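Long-range contacts in aerobactin synthase IucC (Klebsiella pneumoniae, PDB 6CN7), which completes the siderophore aerobactin, probably by ATP-dependent attachment of a second N-acetyl-N-hydroxylysine to a citryl-bearing intermediate: residues P219-P224 with L272-P277; L322-A327 with G350-E355; N380-G385 with A499-P504; R492-L497 with R506-L511. The protein carries 5 engineered substitutions. All coordinates share one frame; numbering follows the deposited sequence.

Interaction 1 (P219-P224 with L272-P277); sequences PLPVHP and LDIKLP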
loop_
_atom_site.group_PDB
_atom_site.type_symbol
_atom_site.label_atom_id
_atom_site.label_comp_id
_atom_site.label_asym_id
_atom_site.label_seq_id
_atom_site.Cartn_x
_atom_site.Cartn_y
_atom_site.Cartn_z
ATOM N N PRO A 219 -8.571 5.305 -23.025
ATOM C CA PRO A 219 -8.630 4.516 -21.787
ATOM C C PRO A 219 -7.393 3.655 -21.603
ATOM O O PRO A 219 -6.912 3.007 -22.537
ATOM C CB PRO A 219 -9.881 3.645 -21.976
ATOM C CG PRO A 219 -10.600 4.212 -23.152
ATOM C CD PRO A 219 -9.554 4.824 -24.008
ATOM N N LEU A 220 -6.881 3.648 -20.374
ATOM C CA LEU A 220 -5.758 2.800 -19.995
ATOM C C LEU A 220 -6.170 1.942 -18.806
ATOM O O LEU A 220 -6.452 2.493 -17.728
ATOM C CB LEU A 220 -4.526 3.639 -19.643
ATOM C CG LEU A 220 -3.312 2.857 -19.129
ATOM C CD1 LEU A 220 -2.784 1.903 -20.190
ATOM C CD2 LEU A 220 -2.218 3.805 -18.665
ATOM N N PRO A 221 -6.239 0.618 -18.935
ATOM C CA PRO A 221 -6.504 -0.212 -17.757
ATOM C C PRO A 221 -5.282 -0.302 -16.859
ATOM O O PRO A 221 -4.141 -0.147 -17.303
ATOM C CB PRO A 221 -6.862 -1.577 -18.355
ATOM C CG PRO A 221 -6.169 -1.600 -19.666
ATOM C CD PRO A 221 -6.186 -0.183 -20.170
ATOM N N VAL A 222 -5.536 -0.554 -15.577
ATOM C CA VAL A 222 -4.486 -0.622 -14.569
ATOM C C VAL A 222 -4.843 -1.710 -13.569
ATOM O O VAL A 222 -5.991 -1.795 -13.120
ATOM C CB VAL A 222 -4.298 0.727 -13.844
ATOM C CG1 VAL A 222 -3.254 0.607 -12.743
ATOM C CG2 VAL A 222 -3.910 1.819 -14.831
ATOM N N HIS A 223 -3.865 -2.538 -13.225
ATOM C CA HIS A 223 -4.058 -3.526 -12.175
ATOM C C HIS A 223 -4.410 -2.808 -10.873
ATOM O O HIS A 223 -3.742 -1.828 -10.515
ATOM C CB HIS A 223 -2.786 -4.358 -12.002
ATOM C CG HIS A 223 -2.969 -5.594 -11.178
ATOM N ND1 HIS A 223 -3.193 -5.561 -9.819
ATOM C CD2 HIS A 223 -2.936 -6.904 -11.521
ATOM C CE1 HIS A 223 -3.302 -6.795 -9.361
ATOM N NE2 HIS A 223 -3.149 -7.630 -10.374
ATOM N N PRO A 224 -5.443 -3.245 -10.145
ATOM C CA PRO A 224 -5.834 -2.495 -8.937
ATOM C C PRO A 224 -4.712 -2.352 -7.919
ATOM O O PRO A 224 -4.613 -1.311 -7.257
ATOM C CB PRO A 224 -7.016 -3.307 -8.385
ATOM C CG PRO A 224 -6.916 -4.646 -9.033
ATOM C CD PRO A 224 -6.300 -4.418 -10.371
ATOM N N LEU A 272 -8.722 -13.199 -25.427
ATOM C CA LEU A 272 -7.609 -12.292 -25.169
ATOM C C LEU A 272 -7.332 -12.255 -23.674
ATOM O O LEU A 272 -8.232 -11.958 -22.880
ATOM C CB LEU A 272 -7.909 -10.881 -25.681
ATOM C CG LEU A 272 -7.946 -10.661 -27.197
ATOM C CD1 LEU A 272 -8.341 -9.223 -27.510
ATOM C CD2 LEU A 272 -6.605 -10.993 -27.834
ATOM N N ASP A 273 -6.097 -12.557 -23.296
ATOM C CA ASP A 273 -5.621 -12.267 -21.954
ATOM C C ASP A 273 -5.022 -10.867 -21.923
ATOM O O ASP A 273 -4.697 -10.281 -22.958
ATOM C CB ASP A 273 -4.580 -13.291 -21.502
ATOM C CG ASP A 273 -5.151 -14.690 -21.377
ATOM O OD1 ASP A 273 -6.378 -14.818 -21.190
ATOM O OD2 ASP A 273 -4.371 -15.665 -21.460
ATOM N N ILE A 274 -4.879 -10.329 -20.718
ATOM C CA ILE A 274 -4.326 -8.997 -20.521
ATOM C C ILE A 274 -3.117 -9.109 -19.607
ATOM O O ILE A 274 -3.116 -9.893 -18.653
ATOM C CB ILE A 274 -5.365 -8.020 -19.937
ATOM C CG1 ILE A 274 -4.836 -6.586 -20.017
ATOM C CG2 ILE A 274 -5.714 -8.392 -18.493
ATOM C CD1 ILE A 274 -5.875 -5.525 -19.721
ATOM N N LYS A 275 -2.084 -8.328 -19.910
ATOM C CA LYS A 275 -0.867 -8.279 -19.109
ATOM C C LYS A 275 -0.633 -6.838 -18.688
ATOM O O LYS A 275 -0.563 -5.944 -19.538
ATOM C CB LYS A 275 0.333 -8.821 -19.887
ATOM C CG LYS A 275 1.629 -8.808 -19.098
ATOM C CD LYS A 275 2.780 -9.395 -19.894
ATOM C CE LYS A 275 4.064 -9.390 -19.082
ATOM N NZ LYS A 275 5.201 -9.994 -19.824
ATOM N N LEU A 276 -0.509 -6.617 -17.382
ATOM C CA LEU A 276 -0.438 -5.275 -16.833
ATOM C C LEU A 276 0.830 -5.106 -16.005
ATOM O O LEU A 276 1.375 -6.091 -15.498
ATOM C CB LEU A 276 -1.666 -4.982 -15.962
ATOM C CG LEU A 276 -2.993 -5.010 -16.728
ATOM C CD1 LEU A 276 -4.188 -5.108 -15.789
ATOM C CD2 LEU A 276 -3.117 -3.781 -17.615
ATOM N N PRO A 277 1.332 -3.880 -15.852
ATOM C CA PRO A 277 2.542 -3.685 -15.042
ATOM C C PRO A 277 2.282 -3.893 -13.556
ATOM O O PRO A 277 1.252 -3.478 -13.018
ATOM C CB PRO A 277 2.940 -2.233 -15.334
ATOM C CG PRO A 277 2.192 -1.850 -16.564
ATOM C CD PRO A 277 0.934 -2.643 -16.546
HETATM O O HOH W 1 -1.033 -2.019 -14.043
#
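His223 and Leu276 bring the two backbones closest, their CA atoms 6.2 Å apart, and no direct hydrogen bond joins segment 219-224 to segment 272-277. Both belong to one large antiparallel sheet of the IucA/IucC family region without being neighbours in it: strand 217-222 pairs with strand 165-174, whereas strand 272-275 runs between strands 262-265 and 350-355. The contact is therefore made by side chains facing each other between non-adjacent strands. Leu276 does most of the work. Its CG stands anti to the carbonyl carbon (chi1 -63°), which directs the two methyls at successive parts of the opposing chain: CD1 lies 3.6 Å from the backbone N of His223, and CD2 lies 3.8 Å from Pro221 O. The ring of Pro221 also meets Ile274, CG to CD1 at 3.9 Å, the two side chains crossing at a slant, and Val351 of strand 350-355 packs against Pro221, Ile274 and Leu276 alike. His223 touches Leu276 mainly through its CB, 4.1 Å from Leu276 CD1. The imidazole has another task, since His223 is the N-cap of helix 224-234: its ND1 bonds to the backbone N of Trp225, and Tyr158 meets the ring edge-to-face. All touching residues are buried, and polar backbone atoms here find a partner in a water. That water accepts from His223 N at 3.0 Å and donates to Pro277 O at 2.9 Å, so a single molecule bridges these two backbone atoms as a polar link between the segments.

Interaction 2 (L322-A327 with G350-E355); sequences LGEPAA and GVIWRE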
loop_
_atom_site.group_PDB
_atom_site.type_symbol
_atom_site.label_atom_id
_atom_site.label_comp_id
_atom_site.label_asym_id
_atom_site.label_seq_id
_atom_site.Cartn_x
_atom_site.Cartn_y
_atom_site.Cartn_z
ATOM N N LEU A 322 1.361 -18.080 -29.702
ATOM C CA LEU A 322 0.352 -17.131 -29.256
ATOM C C LEU A 322 0.900 -15.716 -29.385
ATOM O O LEU A 322 1.987 -15.414 -28.880
ATOM C CB LEU A 322 -0.059 -17.427 -27.813
ATOM C CG LEU A 322 -0.728 -18.792 -27.605
ATOM C CD1 LEU A 322 -0.952 -19.075 -26.131
ATOM C CD2 LEU A 322 -2.045 -18.874 -28.360
ATOM N N GLY A 323 0.149 -14.851 -30.065
ATOM C CA GLY A 323 0.635 -13.542 -30.437
ATOM C C GLY A 323 0.221 -12.439 -29.473
ATOM O O GLY A 323 -0.639 -12.605 -28.612
ATOM N N GLU A 324 0.874 -11.285 -29.643
ATOM C CA GLU A 324 0.561 -10.057 -28.914
ATOM C C GLU A 324 0.043 -9.031 -29.915
ATOM O O GLU A 324 0.828 -8.255 -30.482
ATOM C CB GLU A 324 1.794 -9.527 -28.181
ATOM C CG GLU A 324 2.264 -10.419 -27.044
ATOM C CD GLU A 324 3.465 -9.852 -26.312
ATOM O OE1 GLU A 324 4.000 -8.814 -26.760
ATOM O OE2 GLU A 324 3.869 -10.445 -25.288
ATOM N N PRO A 325 -1.266 -8.988 -30.180
ATOM C CA PRO A 325 -1.762 -8.090 -31.236
ATOM C C PRO A 325 -1.721 -6.618 -30.867
ATOM O O PRO A 325 -1.632 -5.777 -31.771
ATOM C CB PRO A 325 -3.200 -8.574 -31.459
ATOM C CG PRO A 325 -3.577 -9.246 -30.182
ATOM C CD PRO A 325 -2.323 -9.868 -29.656
ATOM N N ALA A 326 -1.789 -6.271 -29.584
ATOM C CA ALA A 326 -1.852 -4.877 -29.173
ATOM C C ALA A 326 -0.977 -4.651 -27.950
ATOM O O ALA A 326 -0.848 -5.522 -27.086
ATOM C CB ALA A 326 -3.293 -4.446 -28.869
ATOM N N ALA A 327 -0.381 -3.463 -27.888
ATOM C CA ALA A 327 0.476 -3.076 -26.779
ATOM C C ALA A 327 0.450 -1.560 -26.652
ATOM O O ALA A 327 0.089 -0.845 -27.592
ATOM C CB ALA A 327 1.912 -3.572 -26.976
ATOM N N GLY A 350 1.000 1.053 -18.802
ATOM C CA GLY A 350 0.933 0.401 -20.092
ATOM C C GLY A 350 0.028 -0.809 -20.026
ATOM O O GLY A 350 -0.480 -1.182 -18.965
ATOM N N VAL A 351 -0.164 -1.422 -21.191
ATOM C CA VAL A 351 -1.015 -2.601 -21.313
ATOM C C VAL A 351 -0.516 -3.442 -22.476
ATOM O O VAL A 351 -0.052 -2.912 -23.490
ATOM C CB VAL A 351 -2.498 -2.215 -21.507
ATOM C CG1 VAL A 351 -2.679 -1.397 -22.781
ATOM C CG2 VAL A 351 -3.380 -3.461 -21.528
ATOM N N ILE A 352 -0.618 -4.760 -22.323
ATOM C CA ILE A 352 -0.301 -5.714 -23.378
ATOM C C ILE A 352 -1.459 -6.694 -23.483
ATOM O O ILE A 352 -1.920 -7.228 -22.468
ATOM C CB ILE A 352 1.016 -6.463 -23.101
ATOM C CG1 ILE A 352 2.190 -5.483 -23.082
ATOM C CG2 ILE A 352 1.245 -7.557 -24.148
ATOM C CD1 ILE A 352 3.488 -6.092 -22.585
ATOM N N TRP A 353 -1.930 -6.925 -24.705
ATOM C CA TRP A 353 -2.990 -7.889 -24.966
ATOM C C TRP A 353 -2.383 -9.140 -25.586
ATOM O O TRP A 353 -1.629 -9.053 -26.561
ATOM C CB TRP A 353 -4.054 -7.293 -25.887
ATOM C CG TRP A 353 -4.791 -6.147 -25.265
ATOM C CD1 TRP A 353 -4.466 -4.823 -25.344
ATOM C CD2 TRP A 353 -5.976 -6.221 -24.460
ATOM N NE1 TRP A 353 -5.376 -4.069 -24.641
ATOM C CE2 TRP A 353 -6.312 -4.903 -24.089
ATOM C CE3 TRP A 353 -6.784 -7.273 -24.020
ATOM C CZ2 TRP A 353 -7.421 -4.611 -23.299
ATOM C CZ3 TRP A 353 -7.886 -6.980 -23.234
ATOM C CH2 TRP A 353 -8.194 -5.660 -22.882
ATOM N N ARG A 354 -2.706 -10.295 -25.011
ATOM C CA ARG A 354 -2.136 -11.566 -25.428
ATOM C C ARG A 354 -3.225 -12.497 -25.936
ATOM O O ARG A 354 -4.384 -12.420 -25.520
ATOM C CB ARG A 354 -1.394 -12.252 -24.282
ATOM C CG ARG A 354 0.024 -11.772 -24.077
ATOM C CD ARG A 354 0.737 -12.693 -23.112
ATOM N NE ARG A 354 2.096 -12.258 -22.819
ATOM C CZ ARG A 354 2.874 -12.830 -21.907
ATOM N NH1 ARG A 354 4.102 -12.374 -21.700
ATOM N NH2 ARG A 354 2.424 -13.857 -21.198
ATOM N N GLU A 355 -2.824 -13.390 -26.833
ATOM C CA GLU A 355 -3.730 -14.366 -27.419
ATOM C C GLU A 355 -3.961 -15.509 -26.436
ATOM O O GLU A 355 -3.007 -16.148 -25.981
ATOM C CB GLU A 355 -3.142 -14.880 -28.730
ATOM C CG GLU A 355 -4.157 -15.389 -29.722
ATOM C CD GLU A 355 -3.537 -15.684 -31.072
ATOM O OE1 GLU A 355 -2.340 -15.379 -31.253
ATOM O OE2 GLU A 355 -4.244 -16.220 -31.950
#
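Val351 O opens the contact by receiving a CA-H...O approach from Ala327 CA at 3.3 Å, in a pairing that runs antiparallel within the large sheet. Ile352 forms a non-hydrogen-bonded pair with Ala327, and its CG2, anti to the backbone N, reaches Glu324 CD at 3.9 Å. At Trp353 the backbone N donates almost straight to Ala326 O, 3.0 Å away. The indole comes up obliquely to Ala326, CD1 lying 3.7 Å from CB, with Trp180 and Leu191 also against it. Trp353 O receives no N-H from the other segment; Pro325 CD approaches it at 3.3 Å and Glu324 CA makes a CA-H...O contact with it. Arg354 extends alongside Glu324, both pointing the same way. Their carboxylate and guanidinium planes are only 17° apart, and OE2 of Glu324 sits at the guanidinium edge, 3.5 Å from Arg354 NE, in a rather long salt bridge; Arg354 NH1 has its main partner in Asp444. Glu355 finally binds Gly323 twice: its N donates to Gly323 O at 2.9 Å, and its OE1 accepts from Gly323 N at 2.8 Å through the anti lone pair (N-H...O 164°). OE2 turns to Trp360 NE1. The chemistry implies that a carboxylate stands in for a strand carbonyl at Gly323, extending the bonding between the two segments to that residue, while two acidic groups probably stabilise the buried charge of Arg354.

Interaction 3 (N380-G385 with A499-P504); sequences NQPLIG and ARLGVP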
loop_
_atom_site.group_PDB
_atom_site.type_symbol
_atom_site.label_atom_id
_atom_site.label_comp_id
_atom_site.label_asym_id
_atom_site.label_seq_id
_atom_site.Cartn_x
_atom_site.Cartn_y
_atom_site.Cartn_z
ATOM N N ASN A 380 0.129 -38.699 -2.999
ATOM C CA ASN A 380 1.378 -38.822 -3.744
ATOM C C ASN A 380 1.208 -39.615 -5.039
ATOM O O ASN A 380 2.139 -40.289 -5.487
ATOM C CB ASN A 380 2.479 -39.445 -2.878
ATOM C CG ASN A 380 2.993 -38.487 -1.825
ATOM O OD1 ASN A 380 3.150 -37.294 -2.082
ATOM N ND2 ASN A 380 3.252 -39.000 -0.629
ATOM N N GLN A 381 0.028 -39.543 -5.651
ATOM C CA GLN A 381 -0.180 -40.114 -6.974
ATOM C C GLN A 381 0.086 -39.042 -8.024
ATOM O O GLN A 381 -0.622 -38.028 -8.044
ATOM C CB GLN A 381 -1.596 -40.644 -7.115
ATOM C CG GLN A 381 -1.926 -41.776 -6.149
ATOM C CD GLN A 381 -1.105 -43.026 -6.404
ATOM O OE1 GLN A 381 -0.714 -43.307 -7.538
ATOM N NE2 GLN A 381 -0.831 -43.783 -5.346
ATOM N N PRO A 382 1.087 -39.203 -8.892
ATOM C CA PRO A 382 1.387 -38.143 -9.864
ATOM C C PRO A 382 0.226 -37.901 -10.817
ATOM O O PRO A 382 -0.454 -38.833 -11.250
ATOM C CB PRO A 382 2.618 -38.676 -10.605
ATOM C CG PRO A 382 3.211 -39.689 -9.701
ATOM C CD PRO A 382 2.069 -40.298 -8.958
ATOM N N LEU A 383 0.008 -36.625 -11.148
ATOM C CA LEU A 383 -1.008 -36.281 -12.136
ATOM C C LEU A 383 -0.644 -36.806 -13.517
ATOM O O LEU A 383 -1.534 -37.136 -14.311
ATOM C CB LEU A 383 -1.203 -34.766 -12.187
ATOM C CG LEU A 383 -2.226 -34.188 -11.208
ATOM C CD1 LEU A 383 -1.838 -34.468 -9.761
ATOM C CD2 LEU A 383 -2.383 -32.697 -11.448
ATOM N N ILE A 384 0.651 -36.887 -13.823
ATOM C CA ILE A 384 1.077 -37.415 -15.113
ATOM C C ILE A 384 0.636 -38.862 -15.268
ATOM O O ILE A 384 0.331 -39.312 -16.379
ATOM C CB ILE A 384 2.603 -37.254 -15.272
ATOM C CG1 ILE A 384 3.043 -37.721 -16.662
ATOM C CG2 ILE A 384 3.340 -38.005 -14.157
ATOM C CD1 ILE A 384 4.396 -37.172 -17.088
ATOM N N GLY A 385 0.588 -39.613 -14.165
ATOM C CA GLY A 385 0.047 -40.960 -14.220
ATOM C C GLY A 385 -1.440 -40.987 -14.500
ATOM O O GLY A 385 -1.939 -41.920 -15.137
ATOM N N ALA A 499 9.639 -42.487 -12.519
ATOM C CA ALA A 499 10.334 -43.589 -11.863
ATOM C C ALA A 499 9.426 -44.297 -10.871
ATOM O O ALA A 499 9.548 -45.510 -10.669
ATOM C CB ALA A 499 11.590 -43.075 -11.162
ATOM N N ARG A 500 8.505 -43.561 -10.253
ATOM C CA ARG A 500 7.526 -44.150 -9.351
ATOM C C ARG A 500 6.420 -44.891 -10.090
ATOM O O ARG A 500 5.674 -45.645 -9.457
ATOM C CB ARG A 500 6.915 -43.055 -8.477
ATOM C CG ARG A 500 6.430 -43.533 -7.129
ATOM C CD ARG A 500 5.536 -42.495 -6.486
ATOM N NE ARG A 500 6.216 -41.215 -6.308
ATOM C CZ ARG A 500 5.591 -40.069 -6.066
ATOM N NH1 ARG A 500 4.268 -40.036 -5.980
ATOM N NH2 ARG A 500 6.288 -38.950 -5.912
ATOM N N LEU A 501 6.294 -44.694 -11.403
ATOM C CA LEU A 501 5.284 -45.368 -12.210
ATOM C C LEU A 501 5.891 -46.406 -13.149
ATOM O O LEU A 501 5.282 -46.744 -14.169
ATOM C CB LEU A 501 4.479 -44.340 -13.009
ATOM C CG LEU A 501 3.682 -43.320 -12.190
ATOM C CD1 LEU A 501 3.085 -42.269 -13.099
ATOM C CD2 LEU A 501 2.587 -43.994 -11.380
ATOM N N GLY A 502 7.079 -46.912 -12.831
ATOM C CA GLY A 502 7.659 -48.017 -13.566
ATOM C C GLY A 502 8.588 -47.649 -14.702
ATOM O O GLY A 502 9.022 -48.547 -15.435
ATOM N N VAL A 503 8.909 -46.374 -14.879
ATOM C CA VAL A 503 9.836 -45.925 -15.908
ATOM C C VAL A 503 11.043 -45.300 -15.219
ATOM O O VAL A 503 11.008 -44.136 -14.820
ATOM C CB VAL A 503 9.172 -44.924 -16.872
ATOM C CG1 VAL A 503 10.175 -44.447 -17.920
ATOM C CG2 VAL A 503 7.966 -45.557 -17.542
ATOM N N PRO A 504 12.141 -46.043 -15.068
ATOM C CA PRO A 504 13.316 -45.472 -14.399
ATOM C C PRO A 504 13.828 -44.244 -15.133
ATOM O O PRO A 504 13.635 -44.088 -16.340
ATOM C CB PRO A 504 14.340 -46.617 -14.434
ATOM C CG PRO A 504 13.538 -47.852 -14.655
ATOM C CD PRO A 504 12.367 -47.438 -15.483
#
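Leu501 packs against Gly385 and Pro382, where the loop after helix 475-499 meets the chain leading into helix 383-391. From CB, which points at segment 380-385, the side chain continues to CG anti to the carbonyl carbon (chi1 -62°), and this brings CG to 4.4 Å from CG of the Pro382 ring. There it branches. The CD1 methyl makes the closest approach of this side chain, 3.5 Å from Gly385 CA and 3.8 Å from Gly385 N, possible because glycine presents bare backbone on this side. The same CD1 lies 4.3 Å from Pro382 CG and 4.4 Å from Ile384 CG2, so it meets a proline ring, an isoleucine methyl and glycine backbone. The other branch, CD2, stays along the proline ring, 4.4 Å from Pro382 CD. Arg500, bent at its chi3, also turns toward Asn380 and Pro382, but its modelled guanidinium overlaps a backbone oxygen, and the detailed position of that end is doubtful. Pro382 and Ile384 continue the apolar surface onto helix 475-499 through Leu497 and Val494. Backbone evidence fits a tight reversal: Ala499 to Gly502 form a type I beta turn, with Gly502 at positive phi (93°), before Pro504 takes the N-cap position of helix 505-521. The arrangement is that of a short helix-to-helix connection, here within the FhuF-like region, whose leucine packs onto the first turn of another helix.

Interaction 4 (R492-L497 with R506-L511); sequences RFVSPL and RRFYQL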
loop_
_atom_site.group_PDB
_atom_site.type_symbol
_atom_site.label_atom_id
_atom_site.label_comp_id
_atom_site.label_asym_id
_atom_site.label_seq_id
_atom_site.Cartn_x
_atom_site.Cartn_y
_atom_site.Cartn_z
ATOM N N ARG A 492 13.860 -32.502 -14.706
ATOM C CA ARG A 492 14.409 -32.973 -13.439
ATOM C C ARG A 492 13.307 -33.281 -12.435
ATOM O O ARG A 492 13.452 -34.194 -11.613
ATOM C CB ARG A 492 15.371 -31.929 -12.865
ATOM C CG ARG A 492 15.840 -32.212 -11.439
ATOM C CD ARG A 492 17.124 -31.454 -11.101
ATOM N NE ARG A 492 16.952 -29.998 -11.086
ATOM C CZ ARG A 492 16.789 -29.260 -9.991
ATOM N NH1 ARG A 492 16.770 -29.823 -8.789
ATOM N NH2 ARG A 492 16.649 -27.945 -10.092
ATOM N N PHE A 493 12.200 -32.543 -12.492
ATOM C CA PHE A 493 11.103 -32.712 -11.550
ATOM C C PHE A 493 10.008 -33.645 -12.053
ATOM O O PHE A 493 9.097 -33.967 -11.285
ATOM C CB PHE A 493 10.492 -31.349 -11.218
ATOM C CG PHE A 493 11.455 -30.402 -10.568
ATOM C CD1 PHE A 493 11.710 -30.480 -9.209
ATOM C CD2 PHE A 493 12.110 -29.437 -11.312
ATOM C CE1 PHE A 493 12.598 -29.613 -8.604
ATOM C CE2 PHE A 493 13.002 -28.565 -10.713
ATOM C CZ PHE A 493 13.245 -28.654 -9.358
ATOM N N VAL A 494 10.069 -34.085 -13.306
ATOM C CA VAL A 494 9.089 -35.018 -13.848
ATOM C C VAL A 494 9.593 -36.453 -13.797
ATOM O O VAL A 494 8.839 -37.364 -13.455
ATOM C CB VAL A 494 8.709 -34.619 -15.290
ATOM C CG1 VAL A 494 7.670 -35.584 -15.856
ATOM C CG2 VAL A 494 8.183 -33.194 -15.327
ATOM N N SER A 495 10.863 -36.671 -14.134
ATOM C CA SER A 495 11.374 -38.033 -14.212
ATOM C C SER A 495 11.291 -38.792 -12.889
ATOM O O SER A 495 11.092 -40.017 -12.937
ATOM C CB SER A 495 12.819 -38.013 -14.737
ATOM O OG SER A 495 13.699 -37.358 -13.841
ATOM N N PRO A 496 11.426 -38.169 -11.714
ATOM C CA PRO A 496 11.240 -38.943 -10.474
ATOM C C PRO A 496 9.834 -39.491 -10.322
ATOM O O PRO A 496 9.659 -40.588 -9.776
ATOM C CB PRO A 496 11.571 -37.928 -9.372
ATOM C CG PRO A 496 12.382 -36.876 -10.043
ATOM C CD PRO A 496 11.830 -36.782 -11.427
ATOM N N LEU A 497 8.822 -38.752 -10.778
ATOM C CA LEU A 497 7.453 -39.249 -10.700
ATOM C C LEU A 497 7.238 -40.415 -11.656
ATOM O O LEU A 497 6.536 -41.377 -11.323
ATOM C CB LEU A 497 6.475 -38.111 -10.993
ATOM C CG LEU A 497 6.632 -36.887 -10.086
ATOM C CD1 LEU A 497 5.668 -35.781 -10.490
ATOM C CD2 LEU A 497 6.430 -37.259 -8.623
ATOM N N ARG A 506 16.761 -43.576 -16.012
ATOM C CA ARG A 506 17.639 -43.985 -17.103
ATOM C C ARG A 506 16.841 -44.236 -18.376
ATOM O O ARG A 506 17.253 -43.831 -19.469
ATOM C CB ARG A 506 18.423 -45.233 -16.701
ATOM C CG ARG A 506 19.392 -45.711 -17.765
ATOM C CD ARG A 506 20.200 -46.905 -17.298
ATOM N NE ARG A 506 21.122 -47.350 -18.336
ATOM C CZ ARG A 506 22.281 -46.760 -18.607
ATOM N NH1 ARG A 506 22.669 -45.695 -17.915
ATOM N NH2 ARG A 506 23.054 -47.233 -19.574
ATOM N N ARG A 507 15.690 -44.898 -18.252
ATOM C CA ARG A 507 14.836 -45.120 -19.412
ATOM C C ARG A 507 14.186 -43.819 -19.869
ATOM O O ARG A 507 14.113 -43.543 -21.072
ATOM C CB ARG A 507 13.773 -46.168 -19.077
ATOM C CG ARG A 507 12.859 -46.530 -20.232
ATOM C CD ARG A 507 13.639 -47.138 -21.384
ATOM N NE ARG A 507 12.762 -47.570 -22.466
ATOM C CZ ARG A 507 13.173 -47.830 -23.703
ATOM N NH1 ARG A 507 14.454 -47.698 -24.027
ATOM N NH2 ARG A 507 12.299 -48.216 -24.622
ATOM N N PHE A 508 13.708 -43.013 -18.919
ATOM C CA PHE A 508 13.109 -41.721 -19.239
ATOM C C PHE A 508 13.971 -40.941 -20.227
ATOM O O PHE A 508 13.484 -40.468 -21.260
ATOM C CB PHE A 508 12.911 -40.929 -17.942
ATOM C CG PHE A 508 12.245 -39.589 -18.123
ATOM C CD1 PHE A 508 12.976 -38.482 -18.527
ATOM C CD2 PHE A 508 10.894 -39.430 -17.858
ATOM C CE1 PHE A 508 12.368 -37.248 -18.680
ATOM C CE2 PHE A 508 10.282 -38.198 -18.005
ATOM C CZ PHE A 508 11.020 -37.106 -18.415
ATOM N N TYR A 509 15.263 -40.805 -19.928
ATOM C CA TYR A 509 16.138 -39.997 -20.763
ATOM C C TYR A 509 16.695 -40.769 -21.953
ATOM O O TYR A 509 17.218 -40.148 -22.885
ATOM C CB TYR A 509 17.257 -39.419 -19.900
ATOM C CG TYR A 509 16.716 -38.465 -18.859
ATOM C CD1 TYR A 509 16.455 -37.140 -19.176
ATOM C CD2 TYR A 509 16.432 -38.897 -17.571
ATOM C CE1 TYR A 509 15.943 -36.267 -18.233
ATOM C CE2 TYR A 509 15.919 -38.034 -16.624
ATOM C CZ TYR A 509 15.677 -36.721 -16.960
ATOM O OH TYR A 509 15.166 -35.858 -16.018
ATOM N N GLN A 510 16.586 -42.101 -21.952
ATOM C CA GLN A 510 16.804 -42.859 -23.181
ATOM C C GLN A 510 15.767 -42.488 -24.232
ATOM O O GLN A 510 16.097 -42.311 -25.410
ATOM C CB GLN A 510 16.747 -44.362 -22.900
ATOM C CG GLN A 510 18.017 -44.958 -22.323
ATOM C CD GLN A 510 17.851 -46.422 -21.963
ATOM O OE1 GLN A 510 16.736 -46.944 -21.935
ATOM N NE2 GLN A 510 18.961 -47.095 -21.685
ATOM N N LEU A 511 14.501 -42.366 -23.821
ATOM C CA LEU A 511 13.440 -42.008 -24.756
ATOM C C LEU A 511 13.638 -40.599 -25.303
ATOM O O LEU A 511 13.396 -40.351 -26.490
ATOM C CB LEU A 511 12.078 -42.126 -24.071
ATOM C CG LEU A 511 11.440 -43.518 -24.027
ATOM C CD1 LEU A 511 12.275 -44.492 -23.227
ATOM C CD2 LEU A 511 10.044 -43.425 -23.438
#
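Two helices of the FhuF-like region, joined by a short loop, meet here through Ser495 on one side and Phe508 and Tyr509 on the other. The axes of segments 492-497 and 506-511 come within 9.9 Å and run 124° apart, closer to antiparallel than to parallel. Ser495 CB sits squarely over the Phe508 ring, 3.7 Å from its centroid and 10° off the normal, a CH-pi contact; Val494 CG1 adds an oblique touch on Phe508 CE2 at 4.3 Å. The hydroxyl lies between backbone N and carbonyl carbon (chi1 65°), which carries OG to the edge of the Tyr509 ring, where Tyr509 OH donates to Ser495 OG at 3.0 Å. Ser495 CB also lies 3.6 Å from Tyr509 CE2, so the serine fits into the corner formed by the Phe508 face and the Tyr509 edge. Both hydroxyls have further partners: Tyr509 OH bonds to Trp57 NE1 and Ser495 OG to Glu505 OE2, linking these two buried residues to Trp57 and Glu505. Phe403 of helix 395-417 meets Phe508 edge-to-face. The arrangement is that of two consecutive helices in a helix-loop-helix, the first of them kinked near Pro496.

Interactions 1 and 2 share one large antiparallel sheet of the IucA/IucC region: strands 272-275 and 350-355 are neighbours, joined by backbone bonds. On the opposite side of the chain's centre, about 36 to 39 Å away between centres, interaction 4 joins helices 475-499 and 505-521 and interaction 3 uses the loop connecting them; Ile384 meets Val494 where the two touch. Interactions 1, 2 and 4 are buried, while interaction 3 is partly exposed. Interaction 2 joins adjacent strand segments with backbone and carboxylate bonds, interaction 1 spans non-neighbours by apolar contact and water, interaction 4 mixes aromatic and hydroxyl contacts, and interaction 3 is mostly apolar packing of Leu501, with an arginine whose modelled end is doubtful.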